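Local coordinates for N-acetyltransferase family protein (Bacillus anthracis, PDB 3LNB), which catalyses transfer of an acetyl group from acetyl-coenzyme A to arylamines, and inactivates the sulfonamide antibiotic sulfamethoxazole, at residues F68-M74 against F246-T252; I50-L55 against F109-F115; G177-R182 against I192-K197; E38-L43 against L90-R95. The protein carries 1 engineered substitution. All blocks are in the same frame, centred on the assembly; numbering follows the deposited sequence.

Contact 1. Residues F68-M74 against F246-T252; sequences FENLDIM and FNKGAIT. Engineered in segment 68-74: Phe-68 (natural residue Tyr). With COA (coenzyme A), chain B.
Glu-69 and Thr-252 form an antiparallel, non-hydrogen-bonded pair at one edge of the five-stranded sheet of this arylamine N-acetyltransferase, and the two segments go on to line the coenzyme A pocket. The tight part centres on the buried amide of Asn-70. Asn-70 OD1 accepts a hydrogen bond from Ile-251 N at 2.9 Å, while ND2 divides its two hydrogens between Phe-246 O and Gly-249 O, each 3.0 Å away and close to the amide plane. Three bonds therefore fix the rotation of this side chain and hold the turn 246-251 in shape. With CG set between the backbone N and the carbonyl carbon (chi1 70°), the amide leans across to that turn, and Ile-251 CG2 lies over its face, 3.4 Å from Asn-70 OD1. The engineered Phe-68 meets Phe-246 rim to rim, CZ to CE2 at 3.5 Å, with the ring planes at 66°. Phe-246 also touches the adenine amino group, its CE2 lying 3.3 Å from COA N6A.

Toward solvent the packing thins at Asn-247 and Lys-248. Lys-248 is exposed and turns away from 68-74, its NZ bonded to Asn-247 OD1 and to the backbone of Ser-244. Met-74, though at the border, packs closely on Gly-249 and Ala-250: CG rests 3.7 Å from Ala-250 CB, and SD lies 3.2 Å from Ala-250 N.

Contact 2. Residues I50-L55 against F109-F115; sequences ITFNDL and FLMDCGF. With FMT (formic acid), chain D.
A Schellman motif closes helix 99-112, and the residues around it receive the loop that leads into helix 55-65. Gly-114, with positive phi (84°), turns the chain out of the helix; Gly-114 N bonds to Met-111 O and Phe-115 N to Leu-110 O. The turn delivers the Phe-115 ring to the loop 50-55, where it is the main aromatic surface of the contact. Its rim abuts the backbone, with CZ 3.5 Å from Thr-51 C and Phe-52 N also near the ring plane, while Leu-55 CD2 lies over one face, 4.1 Å from CZ. Ile-50 crosses the ring at about a right angle and sets CG2 3.9 Å from Phe-115 CE1.

The two branches of Ile-50 serve different neighbours. CG2, anti to the backbone N, goes to Phe-115, whereas CG1 (chi1 -63°) approaches Phe-109 CZ and the sulfur of Cys-113. That sulfur stands 3.6 Å above one face of the Phe-109 ring, offset toward its rim, and 3.8 Å from Ile-50 CB. Leu-55 CD2 meets Leu-110 CD2 at 3.7 Å. No hydrogen bond joins the segments. A formic acid molecule, probably from the crystallisation liquor, accepts one from Ile-50 N, is bonded also to Gln-36 of helix 34-42, and merely packs beside Cys-113. Within the loop, Asp-54 OD2 accepts hydrogen bonds from both N and OG1 of Thr-51.

Leu-143 of strand 131-145 covers Phe-52, Leu-55 and Phe-115, and Phe-109 stacks on Phe-39 of helix 34-42, so the contact is wedged between that helix and the eight-stranded sheet.

Contact 3. Residues G177-R182 against I192-K197; sequences GEYRIR and ILEMRK
Arg-180 and Arg-196 both place CG between the backbone N and the carbonyl carbon (chi1 71° and 65°), then run extended to NE, which lays each guanidinium beside a glutamate of the facing strand. Glu-194 and Glu-178 hold their CG beside the backbone N, and in each pair the two side chains lie alongside, pointing the same way. Arg-180 grips a single oxygen, Glu-194 OE1, with NE at 2.9 Å and NH2 at 2.7 Å, both from the same face of the carboxylate plane. In the second pair Arg-196 NE reaches Glu-178 OE1 at 2.7 Å, supplemented by a weak bond from NH2; the carboxylate and guanidinium planes are 28° apart.

The backbones form an antiparallel hairpin in which Glu-178, Arg-180 and Arg-182 make hydrogen-bonded pairs with Arg-196, Glu-194 and Ile-192. On the other face, at the non-hydrogen-bonded pairs, Tyr-179 CD2 packs 3.4 Å from Met-195 CB and near Leu-193 CD2 at its ring edge. Met-195 SD makes an oblique Met-aromatic contact with this ring. Ile-181 CD1 meets Leu-193 CB at 3.8 Å.

The hairpin is thus two-sided, apolar on the buried face of Tyr-179 and Leu-193 and largely ionic on the other, apart from Ile-192 against Arg-182. There Arg-180 also makes a cation-pi contact with Trp-215. Two nitrogens converge on one oxygen in each arginine-glutamate pair, which leaves opposite charges matched side by side at the partly exposed surface.

Contact 4. Residues E38-L43 against L90-R95; sequences EFFKRL and LLIQKR
The guanidinium of Arg-42 has Lys-94 CA over one face, 3.4 Å above the plane and offset toward the rim, while two carbonyl oxygens sit at its edges. NE donates to Leu-90 O at 2.8 Å, and NH1 donates to Arg-95 O at 3.1 Å; both oxygens lie within a few degrees of the guanidinium plane. The first bond runs nearly along the C=O axis, whereas the second meets its oxygen from well above the carbonyl plane. NH1 also gives a hydrogen to a water molecule 3.0 Å away. The other flat group, the ring of Phe-39, has Leu-43 CD2 over the centre of one face, and Leu-91 CD1 approaches it obliquely.

In Arg-42, CG anti to the backbone N (chi1 179°) lays CB and CG on Leu-91 CD2, each at 3.7 Å, and the bend at chi2 turns CD and NE to Leu-90 O. The second branch of Leu-91, CD1, goes to the preceding turn, 3.7 Å from Glu-38 CB and 3.6 Å from Phe-39 N. Leu-91 therefore sits across the surface of helix 34-42 between Glu-38 and Arg-42, one turn apart. At the outer border Glu-38 OE1 only brushes Ile-92 CG1.

Helix 83-92 finishes in a wider pi-type turn. By bonding to the main-chain carbonyls of Leu-90 in that last turn and Arg-95 in the loop after it, Arg-42 joins two helices of the N-terminal helical bundle of the arylamine N-acetyltransferase fold.

Overall arrangement
From the N terminus, helix 34-42 opens contact 4, which closes when the end of helix 83-92 returns to it. Before that closure the chain has opened contact 2 at 50-55 and contact 1 at 68-74, so the three cross one another. Contact 2 closes at the end of helix 99-112, completing the N-terminal helical part; contact 1 waits until 246-252, and the short hairpin of contact 3 falls wholly within its span. Contacts 2 and 4 touch through Phe-109 against Phe-39 and Phe-40, while Arg-95 of contact 4 makes salt bridges to Glu-69 and Asp-72 of contact 1. Contact 3, in the eight-stranded sheet, touches none of the others.

Contact 1. Residues F68-M74 against F246-T252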
# COMPACT_ATOMS: atom_id res chain seq x y z
N PHE A 68 -6.87 -2.25 1.12
CA PHE A 68 -6.22 -2.08 -0.18
C PHE A 68 -7.36 -2.41 -1.15
O PHE A 68 -7.83 -3.55 -1.18
CB PHE A 68 -5.07 -3.08 -0.34
CG PHE A 68 -4.47 -3.11 -1.72
CD1 PHE A 68 -3.42 -2.25 -2.06
CD2 PHE A 68 -4.93 -4.01 -2.68
CE1 PHE A 68 -2.86 -2.27 -3.33
CE2 PHE A 68 -4.37 -4.04 -3.96
CZ PHE A 68 -3.33 -3.17 -4.28
N GLU A 69 -7.83 -1.43 -1.91
CA GLU A 69 -8.93 -1.67 -2.84
C GLU A 69 -8.94 -0.79 -4.08
O GLU A 69 -8.34 0.28 -4.10
CB GLU A 69 -10.27 -1.55 -2.10
CG GLU A 69 -10.44 -0.29 -1.23
CD GLU A 69 -11.33 0.77 -1.86
OE1 GLU A 69 -11.76 1.69 -1.13
OE2 GLU A 69 -11.60 0.69 -3.09
N ASN A 70 -9.66 -1.26 -5.09
CA ASN A 70 -9.78 -0.59 -6.38
C ASN A 70 -11.25 -0.37 -6.75
O ASN A 70 -11.59 -0.28 -7.93
CB ASN A 70 -9.16 -1.47 -7.46
CG ASN A 70 -9.99 -2.72 -7.72
OD1 ASN A 70 -10.74 -3.17 -6.84
ND2 ASN A 70 -9.86 -3.29 -8.91
N LEU A 71 -12.12 -0.29 -5.74
CA LEU A 71 -13.55 -0.13 -5.98
C LEU A 71 -13.98 1.10 -6.79
O LEU A 71 -15.00 1.05 -7.47
CB LEU A 71 -14.31 -0.17 -4.64
CG LEU A 71 -14.00 -1.37 -3.75
CD1 LEU A 71 -14.92 -1.34 -2.54
CD2 LEU A 71 -14.18 -2.69 -4.51
N ASP A 72 -13.22 2.19 -6.72
CA ASP A 72 -13.57 3.38 -7.49
C ASP A 72 -13.33 3.10 -8.97
O ASP A 72 -14.08 3.56 -9.83
CB ASP A 72 -12.75 4.59 -7.05
CG ASP A 72 -13.32 5.28 -5.82
OD1 ASP A 72 -14.41 4.88 -5.36
OD2 ASP A 72 -12.69 6.23 -5.32
N ILE A 73 -12.27 2.34 -9.25
CA ILE A 73 -11.94 1.97 -10.62
C ILE A 73 -13.10 1.11 -11.13
O ILE A 73 -13.57 1.30 -12.25
CB ILE A 73 -10.62 1.15 -10.69
CG1 ILE A 73 -9.45 2.03 -10.24
CG2 ILE A 73 -10.40 0.62 -12.10
CD1 ILE A 73 -8.10 1.33 -10.25
N MET A 74 -13.55 0.18 -10.30
CA MET A 74 -14.67 -0.69 -10.67
C MET A 74 -15.97 0.11 -10.87
O MET A 74 -16.72 -0.14 -11.81
CB MET A 74 -14.88 -1.75 -9.59
CG MET A 74 -13.72 -2.72 -9.42
SD MET A 74 -13.49 -3.78 -10.87
CE MET A 74 -12.33 -2.85 -11.83
N PHE A 246 -5.38 -4.03 -12.05
CA PHE A 246 -6.49 -3.45 -11.31
C PHE A 246 -7.74 -2.94 -12.00
O PHE A 246 -8.56 -2.27 -11.37
CB PHE A 246 -5.92 -2.35 -10.41
CG PHE A 246 -4.75 -2.81 -9.59
CD1 PHE A 246 -3.45 -2.69 -10.08
CD2 PHE A 246 -4.95 -3.43 -8.36
CE1 PHE A 246 -2.36 -3.18 -9.36
CE2 PHE A 246 -3.87 -3.92 -7.62
CZ PHE A 246 -2.57 -3.79 -8.13
N ASN A 247 -7.92 -3.24 -13.28
CA ASN A 247 -9.13 -2.79 -13.96
C ASN A 247 -9.84 -4.01 -14.55
O ASN A 247 -10.62 -3.89 -15.50
CB ASN A 247 -8.80 -1.79 -15.07
CG ASN A 247 -7.91 -2.37 -16.15
OD1 ASN A 247 -7.69 -3.59 -16.21
ND2 ASN A 247 -7.39 -1.52 -17.02
N LYS A 248 -9.56 -5.17 -13.97
CA LYS A 248 -10.14 -6.43 -14.45
C LYS A 248 -11.18 -7.03 -13.51
O LYS A 248 -11.94 -7.92 -13.91
CB LYS A 248 -9.03 -7.46 -14.66
CG LYS A 248 -7.92 -7.02 -15.57
CD LYS A 248 -8.39 -6.88 -17.01
CE LYS A 248 -7.20 -6.77 -17.94
NZ LYS A 248 -6.28 -5.67 -17.53
N GLY A 249 -11.20 -6.57 -12.28
CA GLY A 249 -12.14 -7.11 -11.31
C GLY A 249 -11.89 -6.49 -9.95
O GLY A 249 -10.77 -6.09 -9.65
N ALA A 250 -12.93 -6.43 -9.13
CA ALA A 250 -12.80 -5.83 -7.81
C ALA A 250 -11.92 -6.63 -6.87
O ALA A 250 -11.93 -7.87 -6.87
CB ALA A 250 -14.18 -5.65 -7.19
N ILE A 251 -11.13 -5.91 -6.07
CA ILE A 251 -10.27 -6.53 -5.09
C ILE A 251 -10.25 -5.63 -3.85
O ILE A 251 -10.24 -4.40 -3.96
CB ILE A 251 -8.81 -6.71 -5.62
CG1 ILE A 251 -7.92 -7.32 -4.53
CG2 ILE A 251 -8.23 -5.36 -6.02
CD1 ILE A 251 -8.44 -8.61 -3.92
N THR A 252 -10.30 -6.26 -2.69
CA THR A 252 -10.26 -5.56 -1.41
C THR A 252 -9.50 -6.49 -0.49
O THR A 252 -9.87 -7.67 -0.34
CB THR A 252 -11.68 -5.28 -0.84
OG1 THR A 252 -12.41 -4.45 -1.76
CG2 THR A 252 -11.59 -4.56 0.50
N1A COA B . -5.88 -6.97 -8.91
C2A COA B . -7.07 -7.53 -8.83
N3A COA B . -7.25 -8.73 -8.32
C4A COA B . -6.20 -9.43 -7.87
C5A COA B . -4.93 -8.89 -7.94
C6A COA B . -4.78 -7.61 -8.48
N6A COA B . -3.59 -7.04 -8.55
N7A COA B . -4.08 -9.77 -7.42
C8A COA B . -4.79 -10.83 -7.03
N9A COA B . -6.08 -10.63 -7.30
C1B COA B . -7.19 -11.53 -6.91
C2B COA B . -7.05 -12.94 -7.49
O2B COA B . -7.51 -12.96 -8.85
C3B COA B . -8.02 -13.70 -6.59
O3B COA B . -9.34 -13.69 -7.13
P3B COA B . -10.30 -14.96 -6.89
O7A COA B . -10.27 -15.43 -5.48
O8A COA B . -11.78 -14.51 -7.35
O9A COA B . -9.79 -16.08 -7.92
C4B COA B . -7.98 -12.92 -5.27
O4B COA B . -7.12 -11.79 -5.50
C5B COA B . -7.38 -13.76 -4.14
O5B COA B . -6.04 -14.12 -4.46
P1A COA B . -5.26 -15.18 -3.54
O1A COA B . -3.74 -15.18 -4.04
O2A COA B . -5.88 -16.52 -3.62
O3A COA B . -5.31 -14.59 -2.04
P2A COA B . -4.34 -13.43 -1.49
O4A COA B . -3.08 -14.20 -0.85
O5A COA B . -5.04 -12.59 -0.49
O6A COA B . -3.77 -12.60 -2.75
CBP COA B . -3.55 -10.15 -2.87
CCP COA B . -4.40 -11.39 -3.19
CDP COA B . -3.51 -9.93 -1.35
CEP COA B . -4.17 -8.93 -3.54
CAP COA B . -2.13 -10.35 -3.40
OAP COA B . -2.18 -10.61 -4.80
C9P COA B . -1.26 -9.11 -3.17
O9P COA B . -0.87 -8.81 -2.04
N8P COA B . -0.99 -8.42 -4.27
C7P COA B . -0.16 -7.20 -4.27
C6P COA B . -0.77 -6.14 -5.19
C5P COA B . 0.25 -5.05 -5.53
O5P COA B . 1.17 -5.28 -6.32
N4P COA B . 0.07 -3.87 -4.94
C3P COA B . 0.98 -2.74 -5.18
C2P COA B . 0.67 -2.06 -6.51
S1P COA B . -0.91 -1.14 -6.53

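Contact 2. Residues I50-L55 against F109-F115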
# COMPACT_ATOMS: atom_id res chain seq x y z
N ILE A 50 5.11 12.43 16.15
CA ILE A 50 5.53 11.18 15.54
C ILE A 50 7.01 11.20 15.22
O ILE A 50 7.47 12.05 14.46
CB ILE A 50 4.76 10.89 14.25
CG1 ILE A 50 3.27 10.74 14.56
CG2 ILE A 50 5.30 9.63 13.59
CD1 ILE A 50 2.97 9.65 15.56
N THR A 51 7.76 10.27 15.81
CA THR A 51 9.19 10.19 15.56
C THR A 51 9.49 8.93 14.77
O THR A 51 8.60 8.11 14.51
CB THR A 51 9.99 10.16 16.88
OG1 THR A 51 9.66 8.98 17.63
CG2 THR A 51 9.69 11.40 17.73
N PHE A 52 10.75 8.77 14.38
CA PHE A 52 11.15 7.61 13.61
C PHE A 52 10.69 6.29 14.22
O PHE A 52 10.14 5.42 13.53
CB PHE A 52 12.67 7.58 13.46
CG PHE A 52 13.18 6.42 12.66
CD1 PHE A 52 13.05 6.40 11.27
CD2 PHE A 52 13.78 5.34 13.29
CE1 PHE A 52 13.51 5.32 10.53
CE2 PHE A 52 14.24 4.24 12.56
CZ PHE A 52 14.10 4.23 11.18
N ASN A 53 10.89 6.14 15.53
CA ASN A 53 10.50 4.92 16.21
C ASN A 53 9.00 4.68 16.19
O ASN A 53 8.56 3.58 16.48
CB ASN A 53 11.01 4.91 17.65
CG ASN A 53 12.53 4.79 17.74
OD1 ASN A 53 13.20 4.43 16.76
ND2 ASN A 53 13.08 5.08 18.91
N ASP A 54 8.21 5.69 15.83
CA ASP A 54 6.76 5.56 15.78
C ASP A 54 6.22 5.11 14.43
O ASP A 54 5.01 4.90 14.27
CB ASP A 54 6.09 6.89 16.14
CG ASP A 54 6.36 7.32 17.57
OD1 ASP A 54 6.03 6.54 18.48
OD2 ASP A 54 6.89 8.44 17.77
N LEU A 55 7.12 4.95 13.46
CA LEU A 55 6.71 4.55 12.11
C LEU A 55 6.13 3.15 12.03
O LEU A 55 5.24 2.88 11.22
CB LEU A 55 7.90 4.69 11.15
CG LEU A 55 8.37 6.13 10.91
CD1 LEU A 55 9.63 6.15 10.06
CD2 LEU A 55 7.26 6.92 10.24
N PHE A 109 1.11 12.90 5.28
CA PHE A 109 1.12 12.80 6.73
C PHE A 109 2.53 12.94 7.28
O PHE A 109 2.77 13.75 8.19
CB PHE A 109 0.54 11.46 7.19
CG PHE A 109 0.48 11.31 8.69
CD1 PHE A 109 -0.39 12.09 9.44
CD2 PHE A 109 1.31 10.41 9.35
CE1 PHE A 109 -0.43 11.98 10.83
CE2 PHE A 109 1.28 10.29 10.74
CZ PHE A 109 0.41 11.08 11.48
N LEU A 110 3.47 12.17 6.73
CA LEU A 110 4.85 12.23 7.19
C LEU A 110 5.49 13.59 6.95
O LEU A 110 6.38 14.00 7.70
CB LEU A 110 5.68 11.12 6.53
CG LEU A 110 5.27 9.69 6.91
CD1 LEU A 110 6.23 8.69 6.26
CD2 LEU A 110 5.30 9.54 8.43
N MET A 111 5.05 14.30 5.92
CA MET A 111 5.58 15.63 5.65
C MET A 111 5.09 16.54 6.78
O MET A 111 5.85 17.33 7.33
CB MET A 111 5.10 16.17 4.30
CG MET A 111 5.86 15.63 3.08
SD MET A 111 7.61 16.16 2.97
CE MET A 111 7.41 17.86 2.43
N ASP A 112 3.81 16.42 7.13
CA ASP A 112 3.24 17.23 8.21
C ASP A 112 3.96 16.93 9.52
O ASP A 112 4.10 17.80 10.37
CB ASP A 112 1.75 16.95 8.38
CG ASP A 112 0.91 17.69 7.36
OD1 ASP A 112 1.47 18.46 6.56
OD2 ASP A 112 -0.33 17.50 7.37
N CYS A 113 4.41 15.69 9.66
CA CYS A 113 5.12 15.27 10.86
C CYS A 113 6.59 15.70 10.80
O CYS A 113 7.33 15.51 11.75
CB CYS A 113 5.01 13.75 11.04
SG CYS A 113 3.37 13.22 11.60
N GLY A 114 6.99 16.28 9.67
CA GLY A 114 8.35 16.77 9.53
C GLY A 114 9.44 15.80 9.12
O GLY A 114 10.61 16.02 9.43
N PHE A 115 9.08 14.71 8.45
CA PHE A 115 10.09 13.75 8.01
C PHE A 115 10.63 14.16 6.64
O PHE A 115 9.96 14.89 5.90
CB PHE A 115 9.52 12.33 7.89
CG PHE A 115 9.27 11.66 9.21
CD1 PHE A 115 8.06 11.82 9.87
CD2 PHE A 115 10.25 10.86 9.78
CE1 PHE A 115 7.82 11.20 11.09
CE2 PHE A 115 10.03 10.23 11.01
CZ PHE A 115 8.81 10.39 11.67
C FMT D . 4.61 15.91 14.35
O1 FMT D . 3.46 16.29 14.31
O2 FMT D . 4.90 14.63 14.65

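Contact 3. Residues G177-R182 against I192-K197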
# COMPACT_ATOMS: atom_id res chain seq x y z
N GLY A 177 5.80 -11.67 6.23
CA GLY A 177 6.96 -12.29 5.62
C GLY A 177 8.24 -11.52 5.92
O GLY A 177 8.30 -10.76 6.88
N GLU A 178 9.26 -11.74 5.10
CA GLU A 178 10.54 -11.06 5.28
C GLU A 178 10.84 -10.18 4.08
O GLU A 178 10.48 -10.52 2.95
CB GLU A 178 11.67 -12.09 5.44
CG GLU A 178 11.44 -13.12 6.52
CD GLU A 178 12.74 -13.80 6.93
OE1 GLU A 178 13.41 -14.37 6.05
OE2 GLU A 178 13.08 -13.77 8.13
N TYR A 179 11.52 -9.06 4.32
CA TYR A 179 11.85 -8.12 3.24
C TYR A 179 13.24 -7.51 3.38
O TYR A 179 13.75 -7.34 4.48
CB TYR A 179 10.82 -6.99 3.20
CG TYR A 179 9.39 -7.47 3.21
CD1 TYR A 179 8.75 -7.78 4.41
CD2 TYR A 179 8.68 -7.63 2.03
CE1 TYR A 179 7.44 -8.26 4.43
CE2 TYR A 179 7.37 -8.10 2.03
CZ TYR A 179 6.75 -8.41 3.23
OH TYR A 179 5.47 -8.89 3.23
N ARG A 180 13.83 -7.16 2.24
CA ARG A 180 15.15 -6.55 2.21
C ARG A 180 15.31 -5.71 0.96
O ARG A 180 14.70 -5.98 -0.08
CB ARG A 180 16.25 -7.63 2.24
CG ARG A 180 16.36 -8.43 0.95
CD ARG A 180 17.45 -9.50 1.02
NE ARG A 180 17.53 -10.27 -0.22
CZ ARG A 180 18.28 -11.36 -0.40
NH1 ARG A 180 19.04 -11.83 0.58
NH2 ARG A 180 18.26 -11.98 -1.58
N ILE A 181 16.14 -4.68 1.08
CA ILE A 181 16.43 -3.79 -0.03
C ILE A 181 17.82 -4.09 -0.57
O ILE A 181 18.76 -4.36 0.19
CB ILE A 181 16.42 -2.30 0.41
CG1 ILE A 181 15.02 -1.90 0.89
CG2 ILE A 181 16.86 -1.42 -0.76
CD1 ILE A 181 13.92 -2.10 -0.14
N ARG A 182 17.95 -4.06 -1.89
CA ARG A 182 19.21 -4.31 -2.56
C ARG A 182 19.34 -3.33 -3.73
O ARG A 182 18.37 -3.10 -4.47
CB ARG A 182 19.29 -5.75 -3.08
CG ARG A 182 19.47 -6.81 -2.00
CD ARG A 182 20.88 -6.76 -1.42
NE ARG A 182 21.15 -7.87 -0.51
CZ ARG A 182 20.67 -7.97 0.73
NH1 ARG A 182 19.88 -7.02 1.22
NH2 ARG A 182 20.99 -9.01 1.49
N ILE A 192 15.79 -2.69 -5.74
CA ILE A 192 14.71 -3.66 -5.67
C ILE A 192 14.37 -3.95 -4.22
O ILE A 192 15.19 -3.76 -3.32
CB ILE A 192 15.10 -5.03 -6.32
CG1 ILE A 192 16.32 -5.62 -5.60
CG2 ILE A 192 15.37 -4.86 -7.80
CD1 ILE A 192 16.67 -7.03 -6.05
N LEU A 193 13.14 -4.38 -4.00
CA LEU A 193 12.70 -4.78 -2.69
C LEU A 193 12.43 -6.26 -2.94
O LEU A 193 11.61 -6.60 -3.80
CB LEU A 193 11.42 -4.07 -2.27
CG LEU A 193 10.80 -4.64 -0.98
CD1 LEU A 193 9.88 -3.63 -0.34
CD2 LEU A 193 10.03 -5.92 -1.29
N GLU A 194 13.14 -7.12 -2.24
CA GLU A 194 12.94 -8.56 -2.39
C GLU A 194 12.16 -9.04 -1.19
O GLU A 194 12.13 -8.36 -0.16
CB GLU A 194 14.28 -9.30 -2.46
CG GLU A 194 15.07 -9.01 -3.72
CD GLU A 194 16.18 -10.03 -3.94
OE1 GLU A 194 17.12 -10.08 -3.11
OE2 GLU A 194 16.11 -10.77 -4.94
N MET A 195 11.53 -10.20 -1.31
CA MET A 195 10.74 -10.72 -0.21
C MET A 195 10.60 -12.24 -0.26
O MET A 195 10.88 -12.87 -1.28
CB MET A 195 9.34 -10.10 -0.27
CG MET A 195 8.51 -10.60 -1.45
SD MET A 195 6.92 -9.77 -1.64
CE MET A 195 6.54 -10.22 -3.34
N ARG A 196 10.15 -12.82 0.86
CA ARG A 196 9.91 -14.26 0.98
C ARG A 196 9.10 -14.50 2.25
O ARG A 196 8.95 -13.60 3.08
CB ARG A 196 11.24 -15.03 1.05
CG ARG A 196 12.06 -14.75 2.29
CD ARG A 196 13.23 -15.73 2.44
NE ARG A 196 14.03 -15.44 3.63
CZ ARG A 196 15.09 -16.15 4.02
NH1 ARG A 196 15.50 -17.20 3.33
NH2 ARG A 196 15.77 -15.78 5.10
N LYS A 197 8.58 -15.72 2.39
CA LYS A 197 7.80 -16.08 3.58
C LYS A 197 8.64 -15.90 4.84
O LYS A 197 9.63 -16.61 5.05
CB LYS A 197 7.34 -17.54 3.50
CG LYS A 197 6.23 -17.82 2.50
CD LYS A 197 6.74 -17.80 1.06
CE LYS A 197 5.65 -18.27 0.11
NZ LYS A 197 4.36 -17.52 0.36

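Contact 4. Residues E38-L43 against L90-R95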
# COMPACT_ATOMS: atom_id res chain seq x y z
N GLU A 38 -7.26 14.08 11.32
CA GLU A 38 -8.09 13.04 10.72
C GLU A 38 -7.32 11.73 10.61
O GLU A 38 -7.89 10.64 10.77
CB GLU A 38 -8.55 13.45 9.32
CG GLU A 38 -9.53 14.62 9.27
CD GLU A 38 -10.83 14.34 10.01
OE1 GLU A 38 -11.37 13.22 9.90
OE2 GLU A 38 -11.32 15.26 10.70
N PHE A 39 -6.03 11.83 10.33
CA PHE A 39 -5.20 10.64 10.19
C PHE A 39 -5.20 9.86 11.50
O PHE A 39 -5.48 8.67 11.52
CB PHE A 39 -3.76 11.04 9.82
CG PHE A 39 -2.95 9.91 9.27
CD1 PHE A 39 -3.07 9.53 7.94
CD2 PHE A 39 -2.08 9.20 10.09
CE1 PHE A 39 -2.33 8.47 7.43
CE2 PHE A 39 -1.34 8.13 9.59
CZ PHE A 39 -1.47 7.76 8.26
N PHE A 40 -4.88 10.55 12.60
CA PHE A 40 -4.84 9.95 13.93
C PHE A 40 -6.17 9.27 14.28
O PHE A 40 -6.18 8.16 14.82
CB PHE A 40 -4.53 11.01 14.98
CG PHE A 40 -3.09 11.46 14.99
CD1 PHE A 40 -2.78 12.81 14.97
CD2 PHE A 40 -2.06 10.53 15.05
CE1 PHE A 40 -1.46 13.24 15.00
CE2 PHE A 40 -0.73 10.95 15.08
CZ PHE A 40 -0.43 12.31 15.06
N LYS A 41 -7.27 9.95 13.98
CA LYS A 41 -8.60 9.42 14.26
C LYS A 41 -8.88 8.13 13.50
O LYS A 41 -9.29 7.12 14.08
CB LYS A 41 -9.66 10.47 13.90
CG LYS A 41 -11.10 9.99 14.07
CD LYS A 41 -12.10 11.03 13.57
CE LYS A 41 -13.54 10.55 13.75
NZ LYS A 41 -14.52 11.55 13.24
N ARG A 42 -8.65 8.15 12.19
CA ARG A 42 -8.89 6.98 11.35
C ARG A 42 -8.07 5.78 11.79
O ARG A 42 -8.59 4.67 11.88
CB ARG A 42 -8.56 7.30 9.89
CG ARG A 42 -8.75 6.14 8.91
CD ARG A 42 -10.22 5.89 8.57
NE ARG A 42 -10.34 5.09 7.36
CZ ARG A 42 -10.77 3.82 7.32
NH1 ARG A 42 -10.84 3.18 6.16
NH2 ARG A 42 -11.14 3.20 8.44
N LEU A 43 -6.78 6.00 12.05
CA LEU A 43 -5.90 4.90 12.44
C LEU A 43 -5.92 4.60 13.94
O LEU A 43 -5.11 3.82 14.43
CB LEU A 43 -4.46 5.18 11.98
CG LEU A 43 -4.23 5.17 10.46
CD1 LEU A 43 -4.57 3.80 9.90
CD2 LEU A 43 -5.09 6.24 9.77
N LEU A 90 -10.03 8.32 1.94
CA LEU A 90 -9.49 7.36 2.89
C LEU A 90 -9.70 7.61 4.37
O LEU A 90 -9.72 6.66 5.16
CB LEU A 90 -8.00 7.14 2.65
CG LEU A 90 -7.61 6.30 1.44
CD1 LEU A 90 -7.90 7.06 0.18
CD2 LEU A 90 -6.14 5.95 1.52
N LEU A 91 -9.84 8.87 4.77
CA LEU A 91 -10.02 9.14 6.18
C LEU A 91 -11.48 9.43 6.54
O LEU A 91 -12.09 8.68 7.30
CB LEU A 91 -9.12 10.30 6.62
CG LEU A 91 -7.64 10.11 6.30
CD1 LEU A 91 -6.83 11.27 6.87
CD2 LEU A 91 -7.15 8.79 6.87
N ILE A 92 -12.03 10.50 5.98
CA ILE A 92 -13.41 10.88 6.27
C ILE A 92 -14.48 9.88 5.84
O ILE A 92 -15.34 9.52 6.65
CB ILE A 92 -13.71 12.26 5.66
CG1 ILE A 92 -12.82 13.31 6.34
CG2 ILE A 92 -15.19 12.62 5.82
CD1 ILE A 92 -12.84 14.65 5.65
N GLN A 93 -14.44 9.42 4.59
CA GLN A 93 -15.45 8.48 4.12
C GLN A 93 -15.07 7.04 4.46
O GLN A 93 -15.71 6.09 4.01
CB GLN A 93 -15.65 8.65 2.61
CG GLN A 93 -16.00 10.09 2.21
CD GLN A 93 -16.07 10.31 0.71
OE1 GLN A 93 -15.24 9.81 -0.04
NE2 GLN A 93 -17.06 11.08 0.26
N LYS A 94 -14.03 6.90 5.27
CA LYS A 94 -13.55 5.60 5.71
C LYS A 94 -13.45 4.55 4.60
O LYS A 94 -13.96 3.44 4.73
CB LYS A 94 -14.43 5.06 6.85
CG LYS A 94 -14.44 5.94 8.10
CD LYS A 94 -15.38 5.35 9.16
CE LYS A 94 -15.97 6.43 10.06
NZ LYS A 94 -17.01 5.88 11.00
N ARG A 95 -12.79 4.92 3.50
CA ARG A 95 -12.59 4.02 2.37
C ARG A 95 -11.12 3.58 2.39
O ARG A 95 -10.34 3.99 3.26
CB ARG A 95 -12.88 4.72 1.03
CG ARG A 95 -14.35 5.05 0.75
CD ARG A 95 -15.13 3.82 0.27
NE ARG A 95 -14.47 3.17 -0.87
CZ ARG A 95 -14.45 3.63 -2.11
NH1 ARG A 95 -15.07 4.77 -2.42
NH2 ARG A 95 -13.78 2.97 -3.05
O HOH W 1 -12.46 0.69 5.64